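Local coordinates for protein endo-1,3-beta-glucanase, family GH16 (Zobellia galactanivorans, PDB 4BPZ) that probably hydrolyses internal beta-1,3 linkages of glucans such as algal laminarin, through its family 16 glycoside hydrolase domain, which also binds calcium, at residues 30-35 with 83-88; 61-66 with 248-253; 102-107 with 180-185. The protein carries 1 engineered substitution. All blocks are in the same frame, centred on the assembly; numbering follows the deposited sequence. Where two conformers were deposited one is given.

In the fold
After strand 13-17, the chain forms strand 30-32. Contact 1 closes a loop of 47 residues when strand 82-93 returns to pair with it. Within that loop lies 61-66, the first half of contact 2, whose partner 248-253 comes 181 residues later near the C terminus. Contacts 1 and 2 therefore cross. They also touch, Leu87 against Leu64 and Trp30 against Val252. Contact 3 joins 102-107 to the loop 180-185 and is nested wholly inside contact 2. The backbones of Lys103 and Glu248 probably bond there. Together the contacts link the glycan-binding side at Arg86 with the calcium site and the loop 180-185 that leads into strand 187-193.

Contact 1: residues 30-35 with 83-88; sequences WHYQVI and TSARLN
Gln33 OE1 accepts a hydrogen bond from Arg86 NE at 2.8 Å. The oxygen lies at the edge of the guanidinium, in its plane, but the donor stands above the amide plane of Gln33. The two planes are 65° apart. Arg86 reaches this point with an extended chain, its CG anti to the backbone N (chi1 177°). The backbone of Gln33 is tied to the same residue, N to Arg86 O at 3.0 Å. A water links Gln33 O and Arg86 N. His31 and Asn88 form an antiparallel hydrogen-bonded pair, and His31 N to Asn88 O measures 2.8 Å. Tyr32 and Leu87 follow as a non-hydrogen-bonded pair. Leu87 CD2 sits over one face of the Tyr32 ring, 3.6 Å from its centroid, in a CH-pi contact. An alanine in place of Gln33 would probably leave Arg86 NE without this acceptor and the guanidinium freer to turn. Glu123 forms a salt bridge with Arg86 NH2 and also accepts from Gln33 NE2, so Gln33 supports a residue of the glycan pocket. Strand 30-32 runs beside strand 82-93, whose Leu87 meets Leu64 of strand 63-75, while Leu225 of strand 222-230 touches Gln33 and Arg86.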
ATOM      1  N   TRP A  30      -0.030  -8.239 -10.991  1.00 13.43           N
ATOM      2  CA  TRP A  30       0.719  -7.170 -10.327  1.00 13.68           C
ATOM      3  C   TRP A  30       1.485  -6.378 -11.327  1.00 12.84           C
ATOM      4  O   TRP A  30       2.187  -6.953 -12.202  1.00 15.08           O
ATOM      5  CB  TRP A  30       1.685  -7.833  -9.294  1.00 14.02           C
ATOM      6  CG  TRP A  30       0.978  -8.589  -8.240  1.00 13.52           C
ATOM      7  CD1 TRP A  30       0.942  -9.934  -8.142  1.00 13.66           C
ATOM      8  CD2 TRP A  30       0.115  -8.061  -7.211  1.00 12.57           C
ATOM      9  NE1 TRP A  30       0.146 -10.347  -7.131  1.00 13.78           N
ATOM     10  CE2 TRP A  30      -0.396  -9.191  -6.545  1.00 12.42           C
ATOM     11  CE3 TRP A  30      -0.292  -6.772  -6.820  1.00 12.06           C
ATOM     12  CZ2 TRP A  30      -1.290  -9.091  -5.477  1.00 13.08           C
ATOM     13  CZ3 TRP A  30      -1.212  -6.692  -5.754  1.00 12.27           C
ATOM     14  CH2 TRP A  30      -1.681  -7.784  -5.100  1.00 13.01           C
ATOM     15  N   HIS A  31       1.438  -5.058 -11.196  1.00 11.77           N
ATOM     16  CA  HIS A  31       2.200  -4.088 -12.005  1.00 11.46           C
ATOM     17  C   HIS A  31       3.258  -3.426 -11.104  1.00 12.39           C
ATOM     18  O   HIS A  31       2.957  -3.037  -9.986  1.00 13.49           O
ATOM     19  CB  HIS A  31       1.190  -3.015 -12.461  1.00 12.73           C
ATOM     20  CG  HIS A  31       1.826  -1.852 -13.172  1.00 13.17           C
ATOM     21  ND1 HIS A  31       2.305  -1.924 -14.431  1.00 14.29           N
ATOM     22  CD2 HIS A  31       2.076  -0.575 -12.722  1.00 14.33           C
ATOM     23  CE1 HIS A  31       2.820  -0.744 -14.776  1.00 14.86           C
ATOM     24  NE2 HIS A  31       2.650   0.105 -13.758  1.00 14.78           N
ATOM     25  N   TYR A  32       4.444  -3.286 -11.608  1.00 12.75           N
ATOM     26  CA  TYR A  32       5.506  -2.563 -10.880  1.00 12.80           C
ATOM     27  C   TYR A  32       5.531  -1.113 -11.242  1.00 12.60           C
ATOM     28  O   TYR A  32       5.486  -0.753 -12.430  1.00 13.73           O
ATOM     29  CB  TYR A  32       6.836  -3.125 -11.214  1.00 13.55           C
ATOM     30  CG  TYR A  32       7.134  -4.470 -10.621  1.00 14.72           C
ATOM     31  CD1 TYR A  32       6.791  -5.633 -11.236  1.00 16.93           C
ATOM     32  CD2 TYR A  32       7.729  -4.509  -9.334  1.00 15.94           C
ATOM     33  CE1 TYR A  32       7.177  -6.903 -10.615  1.00 20.88           C
ATOM     34  CE2 TYR A  32       8.028  -5.666  -8.719  1.00 17.55           C
ATOM     35  CZ  TYR A  32       7.889  -6.817  -9.372  1.00 16.56           C
ATOM     36  OH  TYR A  32       8.232  -8.042  -8.773  1.00 23.26           O
ATOM     37  N   GLN A  33       5.716  -0.262 -10.232  1.00 12.19           N
ATOM     38  CA  GLN A  33       6.102   1.128 -10.487  1.00 11.96           C
ATOM     39  C   GLN A  33       7.557   1.243 -10.282  1.00 11.91           C
ATOM     40  O   GLN A  33       8.140   0.864  -9.245  1.00 13.13           O
ATOM     41  CB  GLN A  33       5.342   2.036  -9.527  1.00 12.46           C
ATOM     42  CG  GLN A  33       3.877   2.110  -9.874  1.00 13.76           C
ATOM     43  CD  GLN A  33       3.156   3.147  -8.998  1.00 13.43           C
ATOM     44  OE1 GLN A  33       2.688   2.881  -7.879  1.00 12.13           O
ATOM     45  NE2 GLN A  33       3.070   4.410  -9.512  1.00 15.49           N
ATOM     46  N   VAL A  34       8.225   1.874 -11.248  1.00 12.33           N
ATOM     47  CA  VAL A  34       9.662   2.137 -11.203  1.00 13.04           C
ATOM     48  C   VAL A  34      10.031   3.563 -11.545  1.00 12.97           C
ATOM     49  O   VAL A  34      11.092   4.058 -11.176  1.00 12.87           O
ATOM     50  CB  VAL A  34      10.523   1.166 -12.079  1.00 13.68           C
ATOM     51  CG1 VAL A  34      10.140  -0.290 -11.779  1.00 14.55           C
ATOM     52  CG2 VAL A  34      10.373   1.441 -13.575  1.00 15.20           C
ATOM     53  N   ILE A  35       9.159   4.267 -12.285  1.00 13.68           N
ATOM     54  CA  ILE A  35       9.450   5.656 -12.722  1.00 14.70           C
ATOM     55  C   ILE A  35       9.120   6.594 -11.540  1.00 13.57           C
ATOM     56  O   ILE A  35       7.965   6.610 -11.082  1.00 14.67           O
ATOM     57  CB  ILE A  35       8.598   6.058 -13.911  1.00 14.78           C
ATOM     58  CG1 ILE A  35       8.919   5.174 -15.140  1.00 14.98           C
ATOM     59  CG2 ILE A  35       8.835   7.534 -14.257  1.00 16.61           C
ATOM     60  CD1 ILE A  35       7.801   5.279 -16.197  1.00 17.12           C
ATOM     61  N   THR A  83      16.835   0.861  -2.266  1.00 12.24           N
ATOM     62  CA  THR A  83      15.888   0.296  -3.275  1.00 11.61           C
ATOM     63  C   THR A  83      14.821  -0.479  -2.572  1.00 10.82           C
ATOM     64  O   THR A  83      15.007  -1.008  -1.440  1.00 11.77           O
ATOM     65  CB  THR A  83      16.677  -0.645  -4.269  1.00 12.30           C
ATOM     66  OG1 THR A  83      17.227  -1.704  -3.519  1.00 12.91           O
ATOM     67  CG2 THR A  83      17.692   0.090  -5.055  1.00 14.15           C
ATOM     68  N   SER A  84      13.654  -0.585  -3.203  1.00 10.80           N
ATOM     69  CA  SER A  84      12.523  -1.322  -2.679  1.00 10.94           C
ATOM     70  C   SER A  84      11.612  -1.674  -3.874  1.00  9.94           C
ATOM     71  O   SER A  84      12.032  -1.529  -5.026  1.00 10.78           O
ATOM     72  CB  SER A  84      11.837  -0.493  -1.603  1.00 11.23           C
ATOM     73  OG  SER A  84      10.844  -1.220  -0.963  1.00 11.04           O
ATOM     74  N   ALA A  85      10.393  -2.106  -3.573  1.00 10.67           N
ATOM     75  CA  ALA A  85       9.403  -2.352  -4.629  1.00 10.40           C
ATOM     76  C   ALA A  85       8.088  -1.725  -4.210  1.00 10.54           C
ATOM     77  O   ALA A  85       7.757  -1.590  -3.030  1.00 10.18           O
ATOM     78  CB  ALA A  85       9.225  -3.825  -4.905  1.00 11.83           C
ATOM     79  N   ARG A  86       7.339  -1.345  -5.260  1.00 10.89           N
ATOM     80  CA  ARG A  86       6.002  -0.728  -5.145  1.00 10.96           C
ATOM     81  C   ARG A  86       5.105  -1.444  -6.201  1.00 10.32           C
ATOM     82  O   ARG A  86       5.264  -1.169  -7.398  1.00 11.69           O
ATOM     83  CB  ARG A  86       6.066   0.795  -5.369  1.00 11.16           C
ATOM     84  CG  ARG A  86       4.733   1.492  -5.336  1.00 10.96           C
ATOM     85  CD  ARG A  86       4.980   2.979  -5.221  1.00 12.85           C
ATOM     86  NE  ARG A  86       3.730   3.772  -5.414  1.00 12.40           N
ATOM     87  CZ  ARG A  86       3.444   4.879  -4.734  1.00 11.79           C
ATOM     88  NH1 ARG A  86       4.092   5.238  -3.653  1.00 13.22           N
ATOM     89  NH2 ARG A  86       2.383   5.609  -5.152  1.00 13.70           N
ATOM     90  N   LEU A  87       4.251  -2.299  -5.746  1.00 10.33           N
ATOM     91  CA  LEU A  87       3.343  -3.096  -6.601  0.50 10.53           C
ATOM     92  C   LEU A  87       1.985  -2.430  -6.634  1.00 11.34           C
ATOM     93  O   LEU A  87       1.573  -1.777  -5.666  1.00 11.48           O
ATOM     94  CB  LEU A  87       3.162  -4.480  -6.067  0.50 11.79           C
ATOM     95  CG  LEU A  87       4.400  -5.321  -5.868  0.50 12.17           C
ATOM     96  CD1 LEU A  87       4.030  -6.712  -5.349  0.50 15.11           C
ATOM     97  CD2 LEU A  87       5.202  -5.412  -7.121  0.50 15.49           C
ATOM     98  N   ASN A  88       1.312  -2.543  -7.778  1.00 11.10           N
ATOM     99  CA  ASN A  88      -0.104  -2.124  -7.913  1.00 10.90           C
ATOM    100  C   ASN A  88      -0.880  -3.289  -8.419  1.00 10.87           C
ATOM    101  O   ASN A  88      -0.388  -4.008  -9.341  1.00 12.38           O
ATOM    102  CB  ASN A  88      -0.271  -0.981  -8.937  1.00 12.52           C
ATOM    103  CG  ASN A  88       0.466   0.303  -8.640  1.00 11.82           C
ATOM    104  OD1 ASN A  88       1.092   0.516  -7.562  1.00 14.71           O
ATOM    105  ND2 ASN A  88       0.401   1.198  -9.527  1.00 11.87           N
TER
HETATM  106  O   HOH W   1       8.553  -1.533  -7.894  1.00 12.09           O

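Contact 2: residues 61-66 with 248-253; sequences DGTLKI and EIDYVR. With CA (calcium ion), chain E.
Gly62 and Asp250 meet through a calcium ion. Gly62 O binds it at 2.3 Å. Asp250 binds it twice, through its backbone O and through OD1, the latter at 2.4 Å. Asp250 CG is anti to the backbone N (chi1 -175°), which brings the carboxylate round to the ion beside its own carbonyl. A water, Glu18 O and Glu20 OE2 complete the six ligands. The other carboxylate oxygen, Asp250 OD2, forms a salt bridge with Arg101.

Backbone bonds join Leu64 and Ile249 as an antiparallel hydrogen-bonded pair. Ile249 N to Leu64 O is 2.8 Å and nearly straight at 171°.

Among the polar side chains, Thr63 OG1 donates to Glu248 OE2 at 2.7 Å, on the anti lone pair of the carboxylate. Lys65 NZ in turn donates to Thr63 OG1 at 2.9 Å, so the hydroxyl accepts from the lysine and donates to the glutamate. Lys65 NZ lies 4.1 Å from Glu248 OE2, too far for a salt bridge. It also bonds Ser60 OG.

Apolar contact is made on the face opposite Lys65 and Glu248, where Leu64 CD2 lies 4.0 Å from Ile249 CD1.

The chain turns a corner at Asp250, and the ion sits there. The arrangement is a calcium site on the beta-sandwich of family 16, joining strand 244-255 to strand 63-75 and to the N-terminal segment with Glu18 and Glu20.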
ATOM      1  N   ASP A  61       8.126 -20.092  -1.130  1.00 22.93           N
ATOM      2  CA  ASP A  61       7.689 -20.690   0.117  1.00 26.20           C
ATOM      3  C   ASP A  61       6.254 -20.245   0.579  1.00 23.30           C
ATOM      4  O   ASP A  61       6.049 -20.083   1.811  1.00 25.49           O
ATOM      5  CB  ASP A  61       8.800 -20.437   1.190  1.00 31.58           C
ATOM      6  CG  ASP A  61       8.646 -21.206   2.499  1.00 43.81           C
ATOM      7  OD1 ASP A  61       8.153 -22.370   2.480  1.00 49.09           O
ATOM      8  OD2 ASP A  61       9.180 -20.670   3.551  1.00 48.33           O
ATOM      9  N   GLY A  62       5.376 -19.954  -0.360  1.00 21.42           N
ATOM     10  CA  GLY A  62       4.008 -19.549  -0.090  1.00 19.46           C
ATOM     11  C   GLY A  62       3.770 -18.098   0.254  1.00 18.78           C
ATOM     12  O   GLY A  62       2.625 -17.715   0.512  1.00 18.68           O
ATOM     13  N   THR A  63       4.780 -17.207   0.142  1.00 17.41           N
ATOM     14  CA  THR A  63       4.589 -15.837   0.470  1.00 15.77           C
ATOM     15  C   THR A  63       5.333 -14.921  -0.498  1.00 14.20           C
ATOM     16  O   THR A  63       6.409 -15.263  -1.081  1.00 15.55           O
ATOM     17  CB  THR A  63       5.067 -15.473   1.906  1.00 16.28           C
ATOM     18  OG1 THR A  63       6.470 -15.631   2.003  1.00 17.53           O
ATOM     19  CG2 THR A  63       4.490 -16.286   2.970  1.00 19.40           C
ATOM     20  N   LEU A  64       4.772 -13.722  -0.692  1.00 13.26           N
ATOM     21  CA  LEU A  64       5.462 -12.624  -1.361  1.00 12.90           C
ATOM     22  C   LEU A  64       6.349 -11.933  -0.363  1.00 13.11           C
ATOM     23  O   LEU A  64       5.947 -11.671   0.775  1.00 13.40           O
ATOM     24  CB  LEU A  64       4.357 -11.610  -1.856  1.00 13.07           C
ATOM     25  CG  LEU A  64       4.905 -10.257  -2.309  1.00 12.60           C
ATOM     26  CD1 LEU A  64       5.708 -10.369  -3.596  1.00 14.44           C
ATOM     27  CD2 LEU A  64       3.735  -9.325  -2.502  1.00 14.72           C
ATOM     28  N   LYS A  65       7.568 -11.583  -0.792  1.00 12.77           N
ATOM     29  CA  LYS A  65       8.392 -10.683  -0.028  1.00 12.53           C
ATOM     30  C   LYS A  65       8.655  -9.449  -0.833  1.00 12.02           C
ATOM     31  O   LYS A  65       8.998  -9.521  -2.045  1.00 13.21           O
ATOM     32  CB  LYS A  65       9.787 -11.312   0.261  1.00 14.11           C
ATOM     33  CG  LYS A  65       9.747 -12.426   1.268  1.00 15.52           C
ATOM     34  CD  LYS A  65       9.272 -13.770   0.706  1.00 16.72           C
ATOM     35  CE  LYS A  65       9.689 -14.916   1.587  1.00 19.08           C
ATOM     36  NZ  LYS A  65       9.119 -16.175   1.079  1.00 19.32           N
ATOM     37  N   ILE A  66       8.483  -8.274  -0.194  1.00 10.98           N
ATOM     38  CA  ILE A  66       9.034  -7.021  -0.692  1.00 11.04           C
ATOM     39  C   ILE A  66      10.223  -6.721   0.230  1.00 11.45           C
ATOM     40  O   ILE A  66      10.117  -6.878   1.456  1.00 11.66           O
ATOM     41  CB  ILE A  66       7.989  -5.860  -0.645  1.00 11.28           C
ATOM     42  CG1 ILE A  66       6.866  -6.250  -1.621  1.00 12.99           C
ATOM     43  CG2 ILE A  66       8.652  -4.555  -0.999  1.00 12.71           C
ATOM     44  CD1 ILE A  66       5.620  -5.306  -1.479  1.00 16.10           C
ATOM     45  N   GLU A 248       6.477  -9.322   4.392  1.00 12.24           N
ATOM     46  CA  GLU A 248       6.120 -10.638   3.922  1.00 12.49           C
ATOM     47  C   GLU A 248       4.606 -10.779   3.919  1.00 12.79           C
ATOM     48  O   GLU A 248       3.943 -10.613   4.941  1.00 14.25           O
ATOM     49  CB  GLU A 248       6.732 -11.695   4.835  1.00 15.08           C
ATOM     50  CG  GLU A 248       6.496 -13.065   4.287  1.00 17.25           C
ATOM     51  CD  GLU A 248       7.098 -14.196   5.092  1.00 21.46           C
ATOM     52  OE1 GLU A 248       7.421 -13.980   6.266  1.00 23.77           O
ATOM     53  OE2 GLU A 248       7.220 -15.303   4.555  1.00 21.57           O
ATOM     54  N   ILE A 249       4.065 -11.106   2.748  1.00 13.40           N
ATOM     55  CA  ILE A 249       2.606 -11.163   2.549  1.00 13.73           C
ATOM     56  C   ILE A 249       2.213 -12.579   2.159  1.00 12.96           C
ATOM     57  O   ILE A 249       2.626 -13.125   1.131  1.00 13.82           O
ATOM     58  CB  ILE A 249       2.209 -10.112   1.450  1.00 13.71           C
ATOM     59  CG1 ILE A 249       2.492  -8.734   2.010  1.00 14.91           C
ATOM     60  CG2 ILE A 249       0.755 -10.313   1.098  1.00 13.84           C
ATOM     61  CD1 ILE A 249       2.478  -7.721   0.985  1.00 21.97           C
ATOM     62  N   ASP A 250       1.421 -13.219   2.998  1.00 13.43           N
ATOM     63  CA  ASP A 250       0.940 -14.592   2.740  1.00 14.03           C
ATOM     64  C   ASP A 250      -0.099 -14.623   1.633  1.00 14.18           C
ATOM     65  O   ASP A 250      -0.097 -15.500   0.766  1.00 14.28           O
ATOM     66  CB  ASP A 250       0.403 -15.146   4.070  1.00 14.91           C
ATOM     67  CG  ASP A 250      -0.013 -16.593   3.960  1.00 17.65           C
ATOM     68  OD1 ASP A 250       0.488 -17.338   3.089  1.00 17.56           O
ATOM     69  OD2 ASP A 250      -0.873 -16.982   4.793  1.00 19.35           O
ATOM     70  N   TYR A 251      -1.028 -13.657   1.624  1.00 12.71           N
ATOM     71  CA  TYR A 251      -2.023 -13.643   0.593  1.00 13.24           C
ATOM     72  C   TYR A 251      -2.665 -12.217   0.544  1.00 11.72           C
ATOM     73  O   TYR A 251      -2.638 -11.488   1.526  1.00 12.38           O
ATOM     74  CB  TYR A 251      -3.181 -14.663   0.824  1.00 13.50           C
ATOM     75  CG  TYR A 251      -3.908 -14.617   2.118  1.00 13.99           C
ATOM     76  CD1 TYR A 251      -4.824 -13.604   2.420  1.00 14.18           C
ATOM     77  CD2 TYR A 251      -3.706 -15.627   3.090  1.00 15.04           C
ATOM     78  CE1 TYR A 251      -5.573 -13.605   3.584  1.00 14.69           C
ATOM     79  CE2 TYR A 251      -4.426 -15.628   4.264  1.00 16.56           C
ATOM     80  CZ  TYR A 251      -5.368 -14.650   4.525  1.00 16.07           C
ATOM     81  OH  TYR A 251      -6.019 -14.658   5.709  1.00 19.05           O
ATOM     82  N   VAL A 252      -3.257 -11.983  -0.613  1.00 11.90           N
ATOM     83  CA  VAL A 252      -4.217 -10.838  -0.820  1.00 11.44           C
ATOM     84  C   VAL A 252      -5.493 -11.480  -1.301  1.00 11.45           C
ATOM     85  O   VAL A 252      -5.438 -12.254  -2.279  1.00 12.12           O
ATOM     86  CB  VAL A 252      -3.667  -9.868  -1.887  1.00 12.24           C
ATOM     87  CG1 VAL A 252      -4.696  -8.792  -2.223  1.00 12.52           C
ATOM     88  CG2 VAL A 252      -2.365  -9.250  -1.411  1.00 12.90           C
ATOM     89  N   ARG A 253      -6.622 -11.152  -0.680  1.00 11.55           N
ATOM     90  CA  ARG A 253      -7.925 -11.644  -1.148  1.00 11.80           C
ATOM     91  C   ARG A 253      -8.882 -10.443  -1.195  1.00 11.71           C
ATOM     92  O   ARG A 253      -8.918  -9.647  -0.268  1.00 12.69           O
ATOM     93  CB  ARG A 253      -8.486 -12.707  -0.208  1.00 12.44           C
ATOM     94  CG  ARG A 253      -7.643 -13.987  -0.117  1.00 13.78           C
ATOM     95  CD  ARG A 253      -8.071 -14.863   1.002  1.00 14.67           C
ATOM     96  NE  ARG A 253      -7.199 -16.031   1.068  1.00 15.81           N
ATOM     97  CZ  ARG A 253      -7.113 -16.831   2.120  1.00 16.23           C
ATOM     98  NH1 ARG A 253      -7.885 -16.680   3.153  1.00 17.23           N
ATOM     99  NH2 ARG A 253      -6.207 -17.810   2.065  1.00 16.56           N
TER
HETATM  100 CA    CA E 400       0.386 -17.870   0.779  0.80 16.49          CA
HETATM  101  O   HOH W   2      -1.911 -18.441   1.139  1.00 17.92           O

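Contact 3: residues 102-107 with 180-185; sequences AKLPSK and TNASGS
Leu104 N donates to Ala182 O at 3.0 Å. The bond is straight at the hydrogen, 178°, but the donor stands above the carbonyl plane. It is the one direct hydrogen bond between 102-107 and 180-185. A water lies within hydrogen-bonding distance of both Ala182 O (2.8 Å) and Ala102 O, and so bridges the end of the strand and the loop.

Beside this bond, Leu104 CD1 meets Ala182 CB at 4.1 Å, while Ser183 CB presses on the backbone Leu104 O. Ser183 CA makes a CA-H...O contact with the same Leu104 O at 3.2 Å. Ser183 OG sits near Ser106 CB, where the loop meets the chain beyond Pro105.

Lys103 lies along the loop. Its CG is anti to the carbonyl carbon (chi1 -76°) and the chain beyond is extended, so its methylenes lie against the backbone of Ser183, Gly184 and Ser185. Lys103 CD comes 3.6 Å from Ser183 O, and CE passes near Gly184 O. The contacts are made chiefly by the aliphatic part of the lysine.

These residues lie at the end of strand 96-103 in the beta-sandwich of family 16, a clan with the concanavalin-type fold. The loop 180-185 connects strand 170-178 to strand 187-193, and the latter pairs with 96-103.

The loop has its own turn. Asn181 OD1 takes a weak bond from Gly184 N, and Asn181 O takes another weak one from Ser185 N. Further out, Ala102 bonds through its backbone to His187. Phe247 of strand 244-255 packs on Ala102 and Leu104, while Gln148 touches Leu104 from another loop. Phe186 lies against Lys103, and Asp245 and Thr110 meet Pro105.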
ATOM      1  N   ALA A 102      -0.054 -10.617   6.646  1.00 12.89           N
ATOM      2  CA  ALA A 102       1.321 -10.206   6.468  1.00 12.63           C
ATOM      3  C   ALA A 102       2.073 -10.114   7.780  1.00 12.98           C
ATOM      4  O   ALA A 102       1.496  -9.973   8.836  1.00 14.00           O
ATOM      5  CB  ALA A 102       1.337  -8.771   5.818  1.00 14.81           C
ATOM      6  N   LYS A 103       3.409 -10.122   7.627  1.00 13.30           N
ATOM      7  CA  LYS A 103       4.404  -9.795   8.636  1.00 13.91           C
ATOM      8  C   LYS A 103       5.099  -8.546   8.174  1.00 12.47           C
ATOM      9  O   LYS A 103       5.489  -8.434   7.002  1.00 13.86           O
ATOM     10  CB  LYS A 103       5.429 -10.915   8.817  1.00 15.56           C
ATOM     11  CG  LYS A 103       4.887 -12.093   9.614  1.00 17.55           C
ATOM     12  CD  LYS A 103       5.950 -13.203   9.713  1.00 21.71           C
ATOM     13  CE  LYS A 103       5.370 -14.406  10.337  1.00 25.25           C
ATOM     14  NZ  LYS A 103       6.497 -15.418  10.537  1.00 30.92           N
ATOM     15  N   LEU A 104       5.261  -7.570   9.081  1.00 12.92           N
ATOM     16  CA  LEU A 104       5.780  -6.243   8.743  1.00 12.80           C
ATOM     17  C   LEU A 104       7.291  -6.146   8.960  1.00 12.18           C
ATOM     18  O   LEU A 104       7.828  -6.874   9.836  1.00 14.36           O
ATOM     19  CB  LEU A 104       5.026  -5.132   9.521  1.00 12.80           C
ATOM     20  CG  LEU A 104       3.525  -5.198   9.393  1.00 13.89           C
ATOM     21  CD1 LEU A 104       2.914  -4.018  10.114  1.00 14.99           C
ATOM     22  CD2 LEU A 104       3.021  -5.284   7.982  1.00 15.14           C
ATOM     23  N   PRO A 105       7.982  -5.219   8.321  1.00 12.14           N
ATOM     24  CA  PRO A 105       9.408  -5.020   8.638  1.00 12.86           C
ATOM     25  C   PRO A 105       9.570  -4.600  10.092  1.00 12.64           C
ATOM     26  O   PRO A 105       8.795  -3.790  10.628  1.00 14.27           O
ATOM     27  CB  PRO A 105       9.812  -3.892   7.659  1.00 13.84           C
ATOM     28  CG  PRO A 105       8.727  -3.831   6.644  1.00 16.98           C
ATOM     29  CD  PRO A 105       7.494  -4.437   7.181  1.00 12.32           C
ATOM     30  N   SER A 106      10.640  -5.070  10.716  1.00 13.90           N
ATOM     31  CA  SER A 106      10.943  -4.658  12.108  1.00 14.41           C
ATOM     32  C   SER A 106      11.865  -3.484  12.223  1.00 13.40           C
ATOM     33  O   SER A 106      11.931  -2.912  13.328  1.00 14.77           O
ATOM     34  CB  SER A 106      11.638  -5.859  12.862  1.00 15.76           C
ATOM     35  OG  SER A 106      12.857  -6.167  12.256  1.00 16.76           O
ATOM     36  N   LYS A 107      12.625  -3.139  11.186  1.00 13.16           N
ATOM     37  CA  LYS A 107      13.723  -2.234  11.359  1.00 14.54           C
ATOM     38  C   LYS A 107      13.301  -0.797  11.309  1.00 13.86           C
ATOM     39  O   LYS A 107      12.401  -0.352  10.578  1.00 13.91           O
ATOM     40  CB  LYS A 107      14.826  -2.479  10.333  1.00 15.14           C
ATOM     41  CG  LYS A 107      15.524  -3.843  10.603  1.00 16.61           C
ATOM     42  CD  LYS A 107      16.625  -4.152   9.617  1.00 17.72           C
ATOM     43  CE  LYS A 107      17.291  -5.501   9.949  1.00 17.77           C
ATOM     44  NZ  LYS A 107      18.362  -5.798   8.961  1.00 19.23           N
ATOM     45  N   THR A 180       1.088  -6.163  18.596  1.00 19.93           N
ATOM     46  CA  THR A 180       2.148  -6.962  19.204  1.00 22.61           C
ATOM     47  C   THR A 180       2.806  -7.874  18.194  1.00 19.40           C
ATOM     48  O   THR A 180       2.118  -8.528  17.409  1.00 20.60           O
ATOM     49  CB  THR A 180       1.547  -7.876  20.326  1.00 32.28           C
ATOM     50  OG1 THR A 180       1.083  -6.976  21.314  1.00 38.30           O
ATOM     51  CG2 THR A 180       2.569  -8.900  20.869  1.00 32.47           C
ATOM     52  N   ASN A 181       4.125  -7.872  18.182  1.00 19.79           N
ATOM     53  CA  ASN A 181       4.887  -8.746  17.320  1.00 20.89           C
ATOM     54  C   ASN A 181       4.469  -8.640  15.861  1.00 20.17           C
ATOM     55  O   ASN A 181       4.260  -9.637  15.199  1.00 17.95           O
ATOM     56  CB  ASN A 181       4.761 -10.209  17.835  1.00 23.04           C
ATOM     57  CG  ASN A 181       5.865 -11.119  17.289  1.00 26.41           C
ATOM     58  OD1 ASN A 181       6.852 -10.654  16.669  1.00 28.02           O
ATOM     59  ND2 ASN A 181       5.694 -12.407  17.470  1.00 28.58           N
ATOM     60  N   ALA A 182       4.442  -7.389  15.344  1.00 16.62           N
ATOM     61  CA  ALA A 182       4.033  -7.215  13.959  1.00 15.92           C
ATOM     62  C   ALA A 182       4.945  -7.883  12.987  1.00 14.54           C
ATOM     63  O   ALA A 182       4.520  -8.201  11.869  1.00 16.08           O
ATOM     64  CB  ALA A 182       3.939  -5.716  13.684  1.00 16.78           C
ATOM     65  N   SER A 183       6.227  -8.022  13.335  1.00 15.42           N
ATOM     66  CA  SER A 183       7.239  -8.545  12.445  1.00 16.53           C
ATOM     67  C   SER A 183       7.387 -10.059  12.581  1.00 18.47           C
ATOM     68  O   SER A 183       7.767 -10.722  11.603  1.00 21.53           O
ATOM     69  CB  SER A 183       8.581  -7.807  12.599  1.00 17.27           C
ATOM     70  OG  SER A 183       9.172  -8.094  13.824  1.00 24.98           O
ATOM     71  N   GLY A 184       7.027 -10.658  13.703  1.00 17.26           N
ATOM     72  CA  GLY A 184       7.257 -12.086  13.893  1.00 21.25           C
ATOM     73  C   GLY A 184       6.008 -12.935  13.828  1.00 19.62           C
ATOM     74  O   GLY A 184       6.143 -14.135  13.856  1.00 22.46           O
ATOM     75  N   SER A 185       4.855 -12.290  13.716  1.00 18.78           N
ATOM     76  CA  SER A 185       3.602 -13.048  13.735  1.00 20.92           C
ATOM     77  C   SER A 185       2.765 -12.437  12.581  1.00 19.23           C
ATOM     78  O   SER A 185       2.649 -11.215  12.443  1.00 19.51           O
ATOM     79  CB  SER A 185       2.802 -12.780  15.023  1.00 21.86           C
ATOM     80  OG  SER A 185       1.566 -13.553  15.073  1.00 31.56           O
TER
HETATM   81  O   HOH W   3       1.874  -8.421  11.037  1.00 14.45           O